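Local coordinates for protein O-methyltransferase (Bacillus halodurans, PDB 2GPY) that probably transfers a methyl group from S-adenosylmethionine to a hydroxyl oxygen of a substrate not yet identified, at residues 22-36 and 89-101. Numbering follows the deposited sequence.
Sequences YIEQMEREAHEQQVP and RRYEEAHKHVKAL. With ZN (zinc ion), chain I.
The imidazole of His-97 lies between Met-26 of helix 22-32 and the backbone of its own helix 89-100: Met-26 CG stands over the centre of one face, 4.0 Å from the ring centroid, Glu-93 O sits above the opposite face, offset toward the rim, and Glu-29 OE1 lies at the edge, near the ring plane. Selenomethionine Met-26 adds its SE to the same face as CG, 4.2 Å from the centroid, the selenium counterpart of a Met-aromatic contact. The two helices run antiparallel at 163°, their segment axes 12.0 Å apart at closest approach, on the surface of the Rossmann-like methyltransferase fold. Glu-29 OE1, Glu-93 OE2 and His-97 NE2 bind a zinc ion between them; a different zinc sits on His-31 NE2 (2.2 Å), away from the interface. Each glutamate, CG anti to the backbone N and extended beyond it, carries its carboxylate across to the bridging metal, which probably offsets their like charges; the carboxylates are modelled too close for exact placement. His-97 ND1 bonds to Ile-65 O, fixing the ring's rotation. The Tyr-22 ring meets His-97 obliquely, planes at 78°, and rests against Ala-100 CB, 3.5 Å from Tyr-22 CZ. Leu-101 CD1 touches both Tyr-22 CD2 and Ile-23 CD1; helix 67-75 backs Ile-23 and Leu-101. Beyond the Schellman turn at Gln-34, extended Arg-90 lays one guanidinium face against Val-35 and Pro-36, with Pro-36 CD 3.4 Å from Arg-90 NH1.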
loop_
_atom_site.group_PDB
_atom_site.type_symbol
_atom_site.label_atom_id
_atom_site.label_comp_id
_atom_site.label_asym_id
_atom_site.label_seq_id
_atom_site.Cartn_x
_atom_site.Cartn_y
_atom_site.Cartn_z
ATOM N N TYR B 22 14.581 14.027 -19.515
ATOM C CA TYR B 22 13.439 14.938 -19.771
ATOM C C TYR B 22 12.637 15.185 -18.499
ATOM O O TYR B 22 12.170 16.305 -18.272
ATOM C CB TYR B 22 12.510 14.391 -20.850
ATOM C CG TYR B 22 11.486 15.397 -21.371
ATOM C CD1 TYR B 22 11.794 16.247 -22.442
ATOM C CD2 TYR B 22 10.205 15.478 -20.814
ATOM C CE1 TYR B 22 10.858 17.169 -22.941
ATOM C CE2 TYR B 22 9.254 16.373 -21.313
ATOM C CZ TYR B 22 9.599 17.228 -22.366
ATOM O OH TYR B 22 8.704 18.123 -22.884
ATOM N N ILE B 23 12.455 14.116 -17.718
ATOM C CA ILE B 23 11.802 14.130 -16.390
ATOM C C ILE B 23 12.620 14.966 -15.403
ATOM O O ILE B 23 12.066 15.802 -14.699
ATOM C CB ILE B 23 11.639 12.696 -15.877
ATOM C CG1 ILE B 23 10.969 11.828 -16.956
ATOM C CG2 ILE B 23 10.847 12.625 -14.529
ATOM C CD1 ILE B 23 9.500 11.955 -17.002
ATOM N N GLU B 24 13.944 14.762 -15.386
ATOM C CA GLU B 24 14.826 15.568 -14.548
ATOM C C GLU B 24 14.736 17.055 -14.888
ATOM O O GLU B 24 14.795 17.898 -13.994
ATOM C CB GLU B 24 16.276 15.067 -14.618
ATOM C CG GLU B 24 16.372 13.626 -14.132
ATOM C CD GLU B 24 17.737 13.226 -13.629
ATOM O OE1 GLU B 24 18.746 13.672 -14.187
ATOM O OE2 GLU B 24 17.786 12.428 -12.672
ATOM N N GLN B 25 14.587 17.362 -16.180
ATOM C CA GLN B 25 14.420 18.719 -16.653
ATOM C C GLN B 25 13.077 19.300 -16.206
ATOM O O GLN B 25 12.984 20.499 -15.911
ATOM C CB GLN B 25 14.550 18.768 -18.181
ATOM C CG GLN B 25 14.482 20.177 -18.818
ATOM C CD GLN B 25 15.702 21.065 -18.519
ATOM O OE1 GLN B 25 16.795 20.581 -18.208
ATOM N NE2 GLN B 25 15.513 22.379 -18.633
HETATM N N MSE B 26 12.043 18.465 -16.176
HETATM C CA MSE B 26 10.722 18.886 -15.646
HETATM C C MSE B 26 10.788 19.226 -14.154
HETATM O O MSE B 26 10.158 20.189 -13.696
HETATM C CB MSE B 26 9.656 17.812 -15.895
HETATM C CG MSE B 26 9.167 17.747 -17.341
HETATM SE SE MSE B 26 7.915 16.258 -17.570
HETATM C CE MSE B 26 6.490 16.945 -16.586
ATOM N N GLU B 27 11.556 18.441 -13.404
ATOM C CA GLU B 27 11.741 18.691 -11.973
ATOM C C GLU B 27 12.428 20.016 -11.705
ATOM O O GLU B 27 11.963 20.787 -10.863
ATOM C CB GLU B 27 12.534 17.573 -11.312
ATOM C CG GLU B 27 11.818 16.235 -11.385
ATOM C CD GLU B 27 12.745 15.091 -11.105
ATOM O OE1 GLU B 27 13.975 15.326 -11.052
ATOM O OE2 GLU B 27 12.259 13.967 -10.954
ATOM N N ARG B 28 13.542 20.267 -12.394
ATOM C CA ARG B 28 14.262 21.534 -12.250
ATOM C C ARG B 28 13.397 22.704 -12.700
ATOM O O ARG B 28 13.421 23.772 -12.086
ATOM C CB ARG B 28 15.588 21.522 -13.018
ATOM C CG ARG B 28 16.693 20.703 -12.334
ATOM C CD ARG B 28 18.063 20.973 -13.001
ATOM N NE ARG B 28 18.018 20.702 -14.444
ATOM C CZ ARG B 28 18.128 19.489 -14.995
ATOM N NH1 ARG B 28 18.307 18.409 -14.237
ATOM N NH2 ARG B 28 18.057 19.354 -16.314
ATOM N N GLU B 29 12.612 22.491 -13.751
ATOM C CA GLU B 29 11.684 23.500 -14.252
ATOM C C GLU B 29 10.573 23.875 -13.262
ATOM O O GLU B 29 10.237 25.056 -13.102
ATOM C CB GLU B 29 11.021 23.010 -15.527
ATOM C CG GLU B 29 10.221 24.091 -16.209
ATOM C CD GLU B 29 9.126 23.559 -17.109
ATOM O OE1 GLU B 29 9.370 22.666 -17.955
ATOM O OE2 GLU B 29 8.005 24.068 -16.974
ATOM N N ALA B 30 9.979 22.869 -12.639
ATOM C CA ALA B 30 8.965 23.076 -11.621
ATOM C C ALA B 30 9.556 23.916 -10.502
ATOM O O ALA B 30 8.901 24.857 -10.027
ATOM C CB ALA B 30 8.474 21.737 -11.081
ATOM N N HIS B 31 10.778 23.569 -10.078
ATOM C CA HIS B 31 11.474 24.312 -9.009
ATOM C C HIS B 31 11.772 25.753 -9.404
ATOM O O HIS B 31 11.396 26.678 -8.685
ATOM C CB HIS B 31 12.747 23.594 -8.516
ATOM C CG HIS B 31 13.602 24.434 -7.607
ATOM N ND1 HIS B 31 14.773 25.024 -8.030
ATOM C CD2 HIS B 31 13.445 24.803 -6.311
ATOM C CE1 HIS B 31 15.302 25.721 -7.039
ATOM N NE2 HIS B 31 14.513 25.608 -5.986
ATOM N N GLU B 32 12.430 25.948 -10.547
ATOM C CA GLU B 32 12.787 27.286 -11.015
ATOM C C GLU B 32 11.563 28.173 -11.260
ATOM O O GLU B 32 11.631 29.400 -11.071
ATOM C CB GLU B 32 13.679 27.228 -12.265
ATOM C CG GLU B 32 12.958 26.753 -13.518
ATOM C CD GLU B 32 13.457 27.381 -14.813
ATOM O OE1 GLU B 32 14.497 28.067 -14.792
ATOM O OE2 GLU B 32 12.795 27.187 -15.863
ATOM N N GLN B 33 10.459 27.554 -11.668
ATOM C CA GLN B 33 9.222 28.274 -11.985
ATOM C C GLN B 33 8.154 28.190 -10.877
ATOM O O GLN B 33 7.033 28.688 -11.051
ATOM C CB GLN B 33 8.652 27.806 -13.334
ATOM C CG GLN B 33 9.653 27.806 -14.510
ATOM C CD GLN B 33 9.943 29.189 -15.110
ATOM O OE1 GLN B 33 11.112 29.566 -15.315
ATOM N NE2 GLN B 33 8.884 29.936 -15.422
ATOM N N GLN B 34 8.507 27.560 -9.749
ATOM C CA GLN B 34 7.620 27.396 -8.584
ATOM C C GLN B 34 6.218 26.839 -8.921
ATOM O O GLN B 34 5.178 27.381 -8.541
ATOM C CB GLN B 34 7.588 28.671 -7.715
ATOM C CG GLN B 34 8.938 28.932 -7.003
ATOM C CD GLN B 34 9.281 27.824 -5.995
ATOM O OE1 GLN B 34 10.113 26.947 -6.256
ATOM N NE2 GLN B 34 8.613 27.849 -4.851
ATOM N N VAL B 35 6.225 25.730 -9.652
ATOM C CA VAL B 35 5.021 25.005 -9.979
ATOM C C VAL B 35 4.939 23.833 -8.994
ATOM O O VAL B 35 5.930 23.122 -8.827
ATOM C CB VAL B 35 5.087 24.469 -11.429
ATOM C CG1 VAL B 35 3.956 23.520 -11.703
ATOM C CG2 VAL B 35 5.069 25.628 -12.429
ATOM N N PRO B 36 3.760 23.625 -8.357
ATOM C CA PRO B 36 3.523 22.478 -7.472
ATOM C C PRO B 36 3.986 21.156 -8.066
ATOM O O PRO B 36 3.600 20.826 -9.178
ATOM C CB PRO B 36 1.987 22.438 -7.367
ATOM C CG PRO B 36 1.596 23.885 -7.442
ATOM C CD PRO B 36 2.560 24.483 -8.454
ATOM N N ARG B 89 -2.399 27.939 -18.778
ATOM C CA ARG B 89 -0.961 27.864 -19.071
ATOM C C ARG B 89 -0.362 26.500 -18.631
ATOM O O ARG B 89 0.396 25.857 -19.393
ATOM C CB ARG B 89 -0.287 29.040 -18.354
ATOM C CG ARG B 89 1.225 29.072 -18.285
ATOM C CD ARG B 89 1.668 30.465 -17.793
ATOM N NE ARG B 89 2.811 30.382 -16.881
ATOM C CZ ARG B 89 4.052 30.769 -17.176
ATOM N NH1 ARG B 89 4.339 31.286 -18.366
ATOM N NH2 ARG B 89 5.016 30.640 -16.269
ATOM N N ARG B 90 -0.675 26.072 -17.410
ATOM C CA ARG B 90 -0.182 24.770 -16.930
ATOM C C ARG B 90 -0.709 23.611 -17.764
ATOM O O ARG B 90 0.068 22.720 -18.145
ATOM C CB ARG B 90 -0.471 24.548 -15.442
ATOM C CG ARG B 90 0.324 25.489 -14.560
ATOM C CD ARG B 90 0.038 25.300 -13.098
ATOM N NE ARG B 90 0.838 26.252 -12.318
ATOM C CZ ARG B 90 0.791 26.395 -10.991
ATOM N NH1 ARG B 90 -0.026 25.662 -10.259
ATOM N NH2 ARG B 90 1.564 27.300 -10.396
ATOM N N TYR B 91 -2.011 23.634 -18.055
ATOM C CA TYR B 91 -2.638 22.594 -18.894
ATOM C C TYR B 91 -1.927 22.465 -20.262
ATOM O O TYR B 91 -1.648 21.351 -20.708
ATOM C CB TYR B 91 -4.142 22.864 -19.073
ATOM C CG TYR B 91 -4.738 22.123 -20.244
ATOM C CD1 TYR B 91 -5.111 20.778 -20.139
ATOM C CD2 TYR B 91 -4.908 22.768 -21.470
ATOM C CE1 TYR B 91 -5.646 20.088 -21.255
ATOM C CE2 TYR B 91 -5.423 22.101 -22.567
ATOM C CZ TYR B 91 -5.790 20.764 -22.454
ATOM O OH TYR B 91 -6.316 20.156 -23.578
ATOM N N GLU B 92 -1.670 23.600 -20.914
ATOM C CA GLU B 92 -1.015 23.625 -22.232
ATOM C C GLU B 92 0.391 23.072 -22.135
ATOM O O GLU B 92 0.842 22.339 -23.015
ATOM C CB GLU B 92 -1.017 25.043 -22.826
ATOM C CG GLU B 92 -2.415 25.570 -23.182
ATOM C CD GLU B 92 -3.102 24.820 -24.337
ATOM O OE1 GLU B 92 -2.482 23.929 -24.959
ATOM O OE2 GLU B 92 -4.276 25.145 -24.654
ATOM N N GLU B 93 1.085 23.396 -21.048
ATOM C CA GLU B 93 2.434 22.850 -20.881
ATOM C C GLU B 93 2.411 21.343 -20.632
ATOM O O GLU B 93 3.215 20.582 -21.191
ATOM C CB GLU B 93 3.157 23.541 -19.732
ATOM C CG GLU B 93 4.618 23.066 -19.675
ATOM C CD GLU B 93 5.469 23.744 -18.610
ATOM O OE1 GLU B 93 5.101 24.850 -18.128
ATOM O OE2 GLU B 93 6.531 23.155 -18.251
ATOM N N ALA B 94 1.522 20.917 -19.742
ATOM C CA ALA B 94 1.339 19.504 -19.443
ATOM C C ALA B 94 1.022 18.731 -20.711
ATOM O O ALA B 94 1.522 17.646 -20.913
ATOM C CB ALA B 94 0.202 19.338 -18.414
ATOM N N HIS B 95 0.196 19.306 -21.582
ATOM C CA HIS B 95 -0.199 18.625 -22.806
ATOM C C HIS B 95 1.030 18.387 -23.709
ATOM O O HIS B 95 1.170 17.327 -24.310
ATOM C CB HIS B 95 -1.272 19.449 -23.508
ATOM C CG HIS B 95 -2.098 18.672 -24.479
ATOM N ND1 HIS B 95 -1.951 18.795 -25.842
ATOM C CD2 HIS B 95 -3.099 17.778 -24.287
ATOM C CE1 HIS B 95 -2.826 18.014 -26.451
ATOM N NE2 HIS B 95 -3.533 17.383 -25.528
ATOM N N LYS B 96 1.917 19.376 -23.784
ATOM C CA LYS B 96 3.166 19.239 -24.529
ATOM C C LYS B 96 4.116 18.203 -23.919
ATOM O O LYS B 96 4.727 17.400 -24.647
ATOM C CB LYS B 96 3.877 20.597 -24.661
ATOM C CG LYS B 96 3.091 21.606 -25.494
ATOM C CD LYS B 96 3.786 22.950 -25.524
ATOM C CE LYS B 96 3.063 23.924 -26.459
ATOM N NZ LYS B 96 2.000 24.596 -25.725
ATOM N N HIS B 97 4.269 18.210 -22.595
ATOM C CA HIS B 97 5.116 17.162 -21.964
ATOM C C HIS B 97 4.605 15.736 -22.199
ATOM O O HIS B 97 5.373 14.797 -22.421
ATOM C CB HIS B 97 5.208 17.421 -20.466
ATOM C CG HIS B 97 6.007 18.637 -20.149
ATOM N ND1 HIS B 97 5.713 19.476 -19.102
ATOM C CD2 HIS B 97 7.102 19.151 -20.755
ATOM C CE1 HIS B 97 6.595 20.461 -19.075
ATOM N NE2 HIS B 97 7.444 20.284 -20.066
ATOM N N VAL B 98 3.300 15.567 -22.109
ATOM C CA VAL B 98 2.695 14.254 -22.371
ATOM C C VAL B 98 3.018 13.830 -23.819
ATOM O O VAL B 98 3.419 12.687 -24.073
ATOM C CB VAL B 98 1.176 14.290 -22.072
ATOM C CG1 VAL B 98 0.489 13.077 -22.674
ATOM C CG2 VAL B 98 0.940 14.341 -20.548
ATOM N N LYS B 99 2.866 14.763 -24.764
ATOM C CA LYS B 99 3.176 14.504 -26.158
ATOM C C LYS B 99 4.658 14.198 -26.355
ATOM O O LYS B 99 5.009 13.283 -27.112
ATOM C CB LYS B 99 2.780 15.698 -27.036
ATOM C CG LYS B 99 1.288 15.767 -27.362
ATOM C CD LYS B 99 0.926 17.042 -28.156
ATOM C CE LYS B 99 1.145 16.856 -29.645
ATOM N NZ LYS B 99 0.515 17.954 -30.471
ATOM N N ALA B 100 5.523 14.960 -25.679
ATOM C CA ALA B 100 6.976 14.767 -25.777
ATOM C C ALA B 100 7.388 13.318 -25.544
ATOM O O ALA B 100 8.318 12.816 -26.195
ATOM C CB ALA B 100 7.681 15.649 -24.773
ATOM N N LEU B 101 6.711 12.677 -24.584
ATOM C CA LEU B 101 7.048 11.350 -24.138
ATOM C C LEU B 101 6.211 10.272 -24.801
ATOM O O LEU B 101 6.315 9.118 -24.428
ATOM C CB LEU B 101 6.989 11.258 -22.603
ATOM C CG LEU B 101 7.982 12.243 -21.966
ATOM C CD1 LEU B 101 7.689 12.447 -20.503
ATOM C CD2 LEU B 101 9.477 11.755 -22.207
HETATM ZN ZN ZN I . 14.562 26.482 -3.988
#